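NANS (YJHS), A 9-O-acetyl N-acetylneuraminic acid esterase (PDB 3PT5) is an SGNH-family esterase that probably removes the 9-O-acetyl group from 9-O-acetyl-N-acetylneuraminate, probably allowing growth on this host sialic acid. Local coordinates at residues T171-F183 / F214-N226. Residues are numbered along the deposited sequence; the frame is centred on the assembly and turned at random.
Sequences TRAALVKNPQNKF and FRRDLKQYHSQLN
The side-chain amide of Q224 reaches into the bend that carries the chain from helix 162-176 to strand 182-189, a clear case of one primary amide bridging a helix end and the turn that follows it. With CG anti to its own carbonyl carbon (chi1 -72°) and the chain extended beyond it, Q224 lays NE2 between two backbone oxygens: NE2 donates to L175 O at 2.8 Å, a nearly straight bond (167°), and to N181 O at 3.1 Å. Both acceptors lie close to the amide plane, so the pair of bonds fixes the rotation of that group. Beside it, N181 ND2 donates to A174 O, while its OD1 is taken by Y21 N of the central strand 20-28. The main chain adds F183 N to Q224 O at 2.9 Å.

At the other end R172 runs across Y221 at about a right angle, its CG 3.6 Å from Y221 CE2, and V176 CG2 meets Y221 CE1 at 3.5 Å, so the phenol is gripped by neighbours one helical turn apart. The extended arginine brings NH2 to D217 O at 2.7 Å, on a lone pair in the carbonyl plane; D217 OD2 is hydrogen-bonded to Y164 OH. Between these polar ends the CD1 methyl of L175 meets those of L218 and L225, and F183 CZ lies 4.0 Å from F214 CZ, at the edge of the F214 ring.

Segments 171-176 and 214-218, their axes 30° apart, are thus joined with the 3-10 segment 220-224: Q224 and R172 satisfy L175 O and D217 O near the helix ends, and the arginine's positive charge probably offsets the negative end of helix 203-218.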
ATOM      1  N   THR A 171       9.544  -7.045  -6.457  1.00 13.97           N
ATOM      2  CA  THR A 171       8.924  -6.802  -7.763  1.00 15.05           C
ATOM      3  C   THR A 171       9.515  -7.735  -8.817  1.00 15.97           C
ATOM      4  O   THR A 171       8.772  -8.337  -9.618  1.00 14.81           O
ATOM      5  CB  THR A 171       9.063  -5.330  -8.184  1.00 14.81           C
ATOM      6  OG1 THR A 171       8.377  -4.524  -7.226  1.00 14.67           O
ATOM      7  CG2 THR A 171       8.444  -5.076  -9.574  1.00 16.35           C
ATOM      8  N   ARG A 172      10.841  -7.877  -8.791  1.00 16.21           N
ATOM      9  CA  ARG A 172      11.516  -8.775  -9.735  1.00 17.59           C
ATOM     10  C   ARG A 172      11.047 -10.197  -9.514  1.00 17.54           C
ATOM     11  O   ARG A 172      10.766 -10.892 -10.475  1.00 18.40           O
ATOM     12  CB  ARG A 172      13.019  -8.741  -9.522  1.00 18.38           C
ATOM     13  CG  ARG A 172      13.735  -7.621 -10.181  1.00 21.61           C
ATOM     14  CD  ARG A 172      15.199  -7.697  -9.760  1.00 26.60           C
ATOM     15  NE  ARG A 172      16.046  -6.811 -10.547  1.00 31.16           N
ATOM     16  CZ  ARG A 172      17.176  -6.258 -10.112  1.00 32.71           C
ATOM     17  NH1 ARG A 172      17.613  -6.490  -8.876  1.00 33.16           N
ATOM     18  NH2 ARG A 172      17.873  -5.471 -10.928  1.00 33.70           N
ATOM     19  N   ALA A 173      10.944 -10.618  -8.249  1.00 17.42           N
ATOM     20  CA  ALA A 173      10.556 -11.982  -7.893  1.00 17.27           C
ATOM     21  C   ALA A 173       9.176 -12.282  -8.435  1.00 17.51           C
ATOM     22  O   ALA A 173       8.902 -13.392  -8.894  1.00 17.95           O
ATOM     23  CB  ALA A 173      10.576 -12.190  -6.368  1.00 17.18           C
ATOM     24  N   ALA A 174       8.300 -11.278  -8.374  1.00 17.28           N
ATOM     25  CA  ALA A 174       6.939 -11.458  -8.848  1.00 17.29           C
ATOM     26  C   ALA A 174       6.905 -11.696 -10.358  1.00 18.06           C
ATOM     27  O   ALA A 174       6.101 -12.505 -10.846  1.00 18.35           O
ATOM     28  CB  ALA A 174       6.084 -10.253  -8.468  1.00 17.14           C
ATOM     29  N   LEU A 175       7.767 -10.992 -11.080  1.00 18.25           N
ATOM     30  CA  LEU A 175       7.846 -11.112 -12.549  1.00 19.77           C
ATOM     31  C   LEU A 175       8.549 -12.395 -12.980  1.00 20.54           C
ATOM     32  O   LEU A 175       8.100 -13.081 -13.908  1.00 21.00           O
ATOM     33  CB  LEU A 175       8.478  -9.864 -13.177  1.00 19.53           C
ATOM     34  CG  LEU A 175       7.695  -8.555 -12.902  1.00 20.06           C
ATOM     35  CD1 LEU A 175       8.429  -7.323 -13.444  1.00 21.45           C
ATOM     36  CD2 LEU A 175       6.261  -8.617 -13.439  1.00 21.39           C
ATOM     37  N   VAL A 176       9.627 -12.737 -12.282  1.00 21.47           N
ATOM     38  CA  VAL A 176      10.395 -13.972 -12.515  1.00 22.17           C
ATOM     39  C   VAL A 176       9.618 -15.269 -12.279  1.00 22.46           C
ATOM     40  O   VAL A 176       9.891 -16.293 -12.925  1.00 22.57           O
ATOM     41  CB  VAL A 176      11.681 -13.969 -11.630  1.00 21.40           C
ATOM     42  CG1 VAL A 176      12.281 -15.378 -11.486  1.00 24.05           C
ATOM     43  CG2 VAL A 176      12.666 -12.981 -12.158  1.00 22.69           C
ATOM     44  N   LYS A 177       8.661 -15.233 -11.357  1.00 22.92           N
ATOM     45  CA  LYS A 177       7.801 -16.380 -11.038  1.00 23.56           C
ATOM     46  C   LYS A 177       7.136 -17.022 -12.247  1.00 23.14           C
ATOM     47  O   LYS A 177       6.975 -18.231 -12.280  1.00 24.30           O
ATOM     48  CB  LYS A 177       6.722 -16.002 -10.023  1.00 24.09           C
ATOM     49  CG  LYS A 177       7.204 -16.004  -8.563  1.00 25.63           C
ATOM     50  CD  LYS A 177       6.079 -16.360  -7.624  1.00 28.06           C
ATOM     51  CE  LYS A 177       6.477 -16.111  -6.179  1.00 28.59           C
ATOM     52  NZ  LYS A 177       7.385 -17.128  -5.586  1.00 29.36           N
ATOM     53  N   ASN A 178       6.730 -16.208 -13.217  1.00 22.49           N
ATOM     54  CA  ASN A 178       5.989 -16.674 -14.385  1.00 21.44           C
ATOM     55  C   ASN A 178       6.275 -15.679 -15.515  1.00 21.48           C
ATOM     56  O   ASN A 178       5.971 -14.498 -15.373  1.00 20.58           O
ATOM     57  CB  ASN A 178       4.500 -16.714 -14.002  1.00 20.91           C
ATOM     58  CG  ASN A 178       3.607 -17.339 -15.059  1.00 20.69           C
ATOM     59  OD1 ASN A 178       3.860 -17.242 -16.264  1.00 19.25           O
ATOM     60  ND2 ASN A 178       2.519 -17.945 -14.606  1.00 21.07           N
ATOM     61  N   PRO A 179       6.931 -16.121 -16.620  1.00 21.16           N
ATOM     62  CA  PRO A 179       7.267 -15.166 -17.676  1.00 21.18           C
ATOM     63  C   PRO A 179       6.044 -14.519 -18.349  1.00 20.80           C
ATOM     64  O   PRO A 179       6.193 -13.507 -19.037  1.00 21.38           O
ATOM     65  CB  PRO A 179       8.078 -16.013 -18.689  1.00 21.07           C
ATOM     66  CG  PRO A 179       7.694 -17.393 -18.423  1.00 22.02           C
ATOM     67  CD  PRO A 179       7.445 -17.472 -16.929  1.00 21.81           C
ATOM     68  N   GLN A 180       4.851 -15.076 -18.133  1.00 19.92           N
ATOM     69  CA  GLN A 180       3.626 -14.460 -18.644  1.00 19.42           C
ATOM     70  C   GLN A 180       3.035 -13.388 -17.711  1.00 18.23           C
ATOM     71  O   GLN A 180       1.983 -12.770 -18.020  1.00 17.77           O
ATOM     72  CB  GLN A 180       2.549 -15.516 -18.874  1.00 20.22           C
ATOM     73  CG  GLN A 180       2.601 -16.255 -20.190  1.00 23.81           C
ATOM     74  CD  GLN A 180       1.402 -17.158 -20.317  1.00 27.72           C
ATOM     75  OE1 GLN A 180       1.365 -18.249 -19.738  1.00 31.80           O
ATOM     76  NE2 GLN A 180       0.387 -16.698 -21.039  1.00 30.13           N
ATOM     77  N   ASN A 181       3.650 -13.194 -16.551  1.00 17.47           N
ATOM     78  CA  ASN A 181       3.160 -12.162 -15.651  1.00 16.01           C
ATOM     79  C   ASN A 181       3.362 -10.791 -16.273  1.00 16.51           C
ATOM     80  O   ASN A 181       4.346 -10.570 -16.979  1.00 16.76           O
ATOM     81  CB  ASN A 181       3.837 -12.265 -14.287  1.00 16.06           C
ATOM     82  CG  ASN A 181       3.317 -13.435 -13.456  1.00 14.83           C
ATOM     83  OD1 ASN A 181       2.353 -14.126 -13.816  1.00 12.80           O
ATOM     84  ND2 ASN A 181       3.939 -13.633 -12.303  1.00 16.75           N
ATOM     85  N   LYS A 182       2.419  -9.877 -16.032  1.00 15.72           N
ATOM     86  CA  LYS A 182       2.453  -8.547 -16.634  1.00 15.82           C
ATOM     87  C   LYS A 182       2.450  -7.490 -15.529  1.00 15.16           C
ATOM     88  O   LYS A 182       1.664  -7.598 -14.612  1.00 16.10           O
ATOM     89  CB  LYS A 182       1.233  -8.346 -17.527  1.00 15.89           C
ATOM     90  CG  LYS A 182       1.199  -9.264 -18.786  1.00 18.01           C
ATOM     91  CD  LYS A 182       2.427  -9.126 -19.681  1.00 23.38           C
ATOM     92  CE  LYS A 182       2.280 -10.000 -20.952  1.00 23.51           C
ATOM     93  NZ  LYS A 182       3.517  -9.947 -21.774  1.00 27.74           N
ATOM     94  N   PHE A 183       3.324  -6.488 -15.622  1.00 14.98           N
ATOM     95  CA  PHE A 183       3.464  -5.462 -14.562  1.00 14.03           C
ATOM     96  C   PHE A 183       2.549  -4.269 -14.835  1.00 13.38           C
ATOM     97  O   PHE A 183       2.666  -3.610 -15.874  1.00 13.39           O
ATOM     98  CB  PHE A 183       4.924  -4.996 -14.473  1.00 14.10           C
ATOM     99  CG  PHE A 183       5.258  -4.175 -13.240  1.00 14.82           C
ATOM    100  CD1 PHE A 183       4.946  -4.614 -11.943  1.00 15.02           C
ATOM    101  CD2 PHE A 183       5.901  -2.950 -13.392  1.00 17.10           C
ATOM    102  CE1 PHE A 183       5.284  -3.846 -10.830  1.00 15.06           C
ATOM    103  CE2 PHE A 183       6.236  -2.169 -12.280  1.00 19.84           C
ATOM    104  CZ  PHE A 183       5.918  -2.608 -11.004  1.00 18.59           C
ATOM    105  N   PHE A 214      14.871   2.354  -9.791  1.00 16.91           N
ATOM    106  CA  PHE A 214      13.894   1.291  -9.938  1.00 16.79           C
ATOM    107  C   PHE A 214      13.747   0.900 -11.426  1.00 17.00           C
ATOM    108  O   PHE A 214      13.759  -0.284 -11.781  1.00 18.12           O
ATOM    109  CB  PHE A 214      12.545   1.747  -9.334  1.00 16.37           C
ATOM    110  CG  PHE A 214      11.448   0.697  -9.395  1.00 15.72           C
ATOM    111  CD1 PHE A 214      11.324  -0.261  -8.394  1.00 14.90           C
ATOM    112  CD2 PHE A 214      10.497   0.708 -10.437  1.00 15.84           C
ATOM    113  CE1 PHE A 214      10.296  -1.225  -8.421  1.00 12.91           C
ATOM    114  CE2 PHE A 214       9.464  -0.247 -10.485  1.00 15.38           C
ATOM    115  CZ  PHE A 214       9.348  -1.220  -9.473  1.00 15.04           C
ATOM    116  N   ARG A 215      13.605   1.901 -12.280  1.00 17.63           N
ATOM    117  CA  ARG A 215      13.400   1.680 -13.716  1.00 18.09           C
ATOM    118  C   ARG A 215      14.628   1.055 -14.384  1.00 19.39           C
ATOM    119  O   ARG A 215      14.475   0.143 -15.201  1.00 19.63           O
ATOM    120  CB  ARG A 215      12.959   2.975 -14.396  1.00 18.15           C
ATOM    121  CG  ARG A 215      11.559   3.371 -13.960  1.00 16.81           C
ATOM    122  CD  ARG A 215      11.114   4.735 -14.480  1.00 15.80           C
ATOM    123  NE  ARG A 215       9.689   4.912 -14.200  1.00 12.91           N
ATOM    124  CZ  ARG A 215       8.958   6.009 -14.433  1.00 14.25           C
ATOM    125  NH1 ARG A 215       9.474   7.109 -14.979  1.00 15.30           N
ATOM    126  NH2 ARG A 215       7.659   5.990 -14.110  1.00 13.66           N
ATOM    127  N   ARG A 216      15.824   1.499 -13.988  1.00 19.15           N
ATOM    128  CA  ARG A 216      17.063   0.889 -14.468  1.00 20.80           C
ATOM    129  C   ARG A 216      17.088  -0.580 -14.049  1.00 20.97           C
ATOM    130  O   ARG A 216      17.318  -1.463 -14.883  1.00 21.72           O
ATOM    131  CB  ARG A 216      18.309   1.624 -13.939  1.00 21.08           C
ATOM    132  CG  ARG A 216      18.521   3.017 -14.554  1.00 25.23           C
ATOM    133  CD  ARG A 216      19.901   3.597 -14.239  1.00 30.21           C
ATOM    134  NE  ARG A 216      20.069   3.907 -12.815  1.00 33.65           N
ATOM    135  CZ  ARG A 216      19.755   5.070 -12.244  1.00 34.11           C
ATOM    136  NH1 ARG A 216      19.253   6.065 -12.964  1.00 34.36           N
ATOM    137  NH2 ARG A 216      19.957   5.237 -10.945  1.00 35.70           N
ATOM    138  N   ASP A 217      16.777  -0.844 -12.776  1.00 21.64           N
ATOM    139  CA  ASP A 217      16.856  -2.191 -12.211  1.00 22.40           C
ATOM    140  C   ASP A 217      15.808  -3.198 -12.726  1.00 23.58           C
ATOM    141  O   ASP A 217      16.011  -4.415 -12.611  1.00 23.55           O
ATOM    142  CB  ASP A 217      16.824  -2.132 -10.671  1.00 23.21           C
ATOM    143  CG  ASP A 217      18.109  -1.566 -10.073  1.00 23.77           C
ATOM    144  OD1 ASP A 217      19.130  -1.483 -10.781  1.00 26.24           O
ATOM    145  OD2 ASP A 217      18.107  -1.199  -8.884  1.00 24.03           O
ATOM    146  N   LEU A 218      14.710  -2.702 -13.296  1.00 24.07           N
ATOM    147  CA  LEU A 218      13.629  -3.558 -13.785  1.00 25.03           C
ATOM    148  C   LEU A 218      13.572  -3.617 -15.313  1.00 26.19           C
ATOM    149  O   LEU A 218      12.897  -4.481 -15.877  1.00 25.41           O
ATOM    150  CB  LEU A 218      12.269  -3.086 -13.232  1.00 24.44           C
ATOM    151  CG  LEU A 218      11.852  -3.570 -11.840  1.00 25.11           C
ATOM    152  CD1 LEU A 218      11.683  -5.079 -11.859  1.00 26.63           C
ATOM    153  CD2 LEU A 218      12.846  -3.152 -10.750  1.00 26.80           C
ATOM    154  N   LYS A 219      14.318  -2.726 -15.966  1.00 27.00           N
ATOM    155  CA  LYS A 219      14.266  -2.538 -17.419  1.00 28.68           C
ATOM    156  C   LYS A 219      14.411  -3.827 -18.239  1.00 29.31           C
ATOM    157  O   LYS A 219      13.740  -4.000 -19.266  1.00 29.02           O
ATOM    158  CB  LYS A 219      15.336  -1.539 -17.850  1.00 28.94           C
ATOM    159  CG  LYS A 219      15.106  -0.914 -19.223  1.00 31.11           C
ATOM    160  CD  LYS A 219      16.283  -0.053 -19.623  1.00 33.16           C
ATOM    161  CE  LYS A 219      15.913   0.925 -20.736  1.00 37.53           C
ATOM    162  NZ  LYS A 219      15.275   2.162 -20.196  1.00 39.82           N
ATOM    163  N   GLN A 220      15.279  -4.721 -17.772  1.00 30.37           N
ATOM    164  CA  GLN A 220      15.569  -5.982 -18.457  1.00 31.84           C
ATOM    165  C   GLN A 220      14.374  -6.939 -18.526  1.00 32.17           C
ATOM    166  O   GLN A 220      14.409  -7.933 -19.268  1.00 32.03           O
ATOM    167  CB  GLN A 220      16.758  -6.675 -17.798  1.00 32.15           C
ATOM    168  CG  GLN A 220      16.510  -7.146 -16.377  1.00 34.82           C
ATOM    169  CD  GLN A 220      17.664  -7.971 -15.843  1.00 38.73           C
ATOM    170  OE1 GLN A 220      18.752  -7.990 -16.429  1.00 40.16           O
ATOM    171  NE2 GLN A 220      17.435  -8.663 -14.730  1.00 38.64           N
ATOM    172  N   TYR A 221      13.335  -6.645 -17.744  1.00 32.22           N
ATOM    173  CA  TYR A 221      12.094  -7.428 -17.764  1.00 32.51           C
ATOM    174  C   TYR A 221      11.086  -6.773 -18.698  1.00 32.44           C
ATOM    175  O   TYR A 221       9.875  -6.984 -18.556  1.00 32.10           O
ATOM    176  CB  TYR A 221      11.497  -7.569 -16.358  1.00 32.79           C
ATOM    177  CG  TYR A 221      12.406  -8.250 -15.367  1.00 33.82           C
ATOM    178  CD1 TYR A 221      12.379  -9.633 -15.200  1.00 35.53           C
ATOM    179  CD2 TYR A 221      13.297  -7.511 -14.594  1.00 34.83           C
ATOM    180  CE1 TYR A 221      13.226 -10.266 -14.290  1.00 36.47           C
ATOM    181  CE2 TYR A 221      14.148  -8.133 -13.693  1.00 35.65           C
ATOM    182  CZ  TYR A 221      14.106  -9.503 -13.537  1.00 36.07           C
ATOM    183  OH  TYR A 221      14.952 -10.110 -12.626  1.00 38.07           O
ATOM    184  N   HIS A 222      11.604  -5.987 -19.649  1.00 32.26           N
ATOM    185  CA  HIS A 222      10.804  -5.280 -20.657  1.00 32.12           C
ATOM    186  C   HIS A 222       9.684  -6.135 -21.249  1.00 31.41           C
ATOM    187  O   HIS A 222       8.564  -5.656 -21.451  1.00 31.36           O
ATOM    188  CB  HIS A 222      11.699  -4.718 -21.777  1.00 33.00           C
ATOM    189  CG  HIS A 222      12.563  -5.745 -22.452  1.00 34.46           C
ATOM    190  ND1 HIS A 222      13.871  -5.982 -22.079  1.00 37.41           N
ATOM    191  CD2 HIS A 222      12.315  -6.577 -23.493  1.00 37.00           C
ATOM    192  CE1 HIS A 222      14.382  -6.931 -22.846  1.00 37.82           C
ATOM    193  NE2 HIS A 222      13.460  -7.305 -23.716  1.00 36.42           N
ATOM    194  N   SER A 223       9.987  -7.404 -21.504  1.00 30.14           N
ATOM    195  CA  SER A 223       9.018  -8.326 -22.075  1.00 29.08           C
ATOM    196  C   SER A 223       7.741  -8.421 -21.225  1.00 28.50           C
ATOM    197  O   SER A 223       6.683  -8.800 -21.726  1.00 28.59           O
ATOM    198  CB  SER A 223       9.655  -9.703 -22.239  1.00 29.80           C
ATOM    199  OG  SER A 223      10.311 -10.098 -21.042  1.00 30.52           O
ATOM    200  N   GLN A 224       7.848  -8.032 -19.953  1.00 26.33           N
ATOM    201  CA  GLN A 224       6.765  -8.182 -18.978  1.00 25.52           C
ATOM    202  C   GLN A 224       6.217  -6.842 -18.488  1.00 25.33           C
ATOM    203  O   GLN A 224       5.301  -6.806 -17.660  1.00 24.87           O
ATOM    204  CB  GLN A 224       7.240  -9.024 -17.795  1.00 24.74           C
ATOM    205  CG  GLN A 224       7.399 -10.480 -18.139  1.00 24.10           C
ATOM    206  CD  GLN A 224       7.932 -11.281 -16.983  1.00 22.66           C
ATOM    207  OE1 GLN A 224       9.150 -11.411 -16.806  1.00 21.90           O
ATOM    208  NE2 GLN A 224       7.020 -11.834 -16.182  1.00 18.27           N
ATOM    209  N   LEU A 225       6.764  -5.752 -19.021  1.00 25.67           N
ATOM    210  CA  LEU A 225       6.354  -4.396 -18.660  1.00 26.35           C
ATOM    211  C   LEU A 225       5.292  -3.848 -19.616  1.00 26.70           C
ATOM    212  O   LEU A 225       4.981  -2.653 -19.604  1.00 25.65           O
ATOM    213  CB  LEU A 225       7.578  -3.468 -18.594  1.00 26.48           C
ATOM    214  CG  LEU A 225       8.390  -3.255 -17.302  1.00 27.62           C
ATOM    215  CD1 LEU A 225       8.317  -4.416 -16.302  1.00 29.20           C
ATOM    216  CD2 LEU A 225       9.848  -2.883 -17.626  1.00 27.89           C
ATOM    217  N   ASN A 226       4.706  -4.757 -20.399  1.00 27.73           N
ATOM    218  CA  ASN A 226       3.797  -4.421 -21.489  1.00 29.33           C
ATOM    219  C   ASN A 226       4.486  -3.485 -22.482  1.00 29.73           C
ATOM    220  O   ASN A 226       3.820  -2.779 -23.233  1.00 31.24           O
ATOM    221  CB  ASN A 226       2.486  -3.820 -20.967  1.00 29.26           C
ATOM    222  CG  ASN A 226       1.778  -4.717 -19.951  1.00 31.22           C
ATOM    223  OD1 ASN A 226       1.425  -5.860 -20.257  1.00 34.14           O
ATOM    224  ND2 ASN A 226       1.545  -4.193 -18.753  1.00 31.88           N
TER
HETATM  225  O   HOH W   1       8.648 -13.027 -20.496  1.00 30.47           O
HETATM  226  O   HOH W   2       4.629  -1.778 -16.641  1.00 24.26           O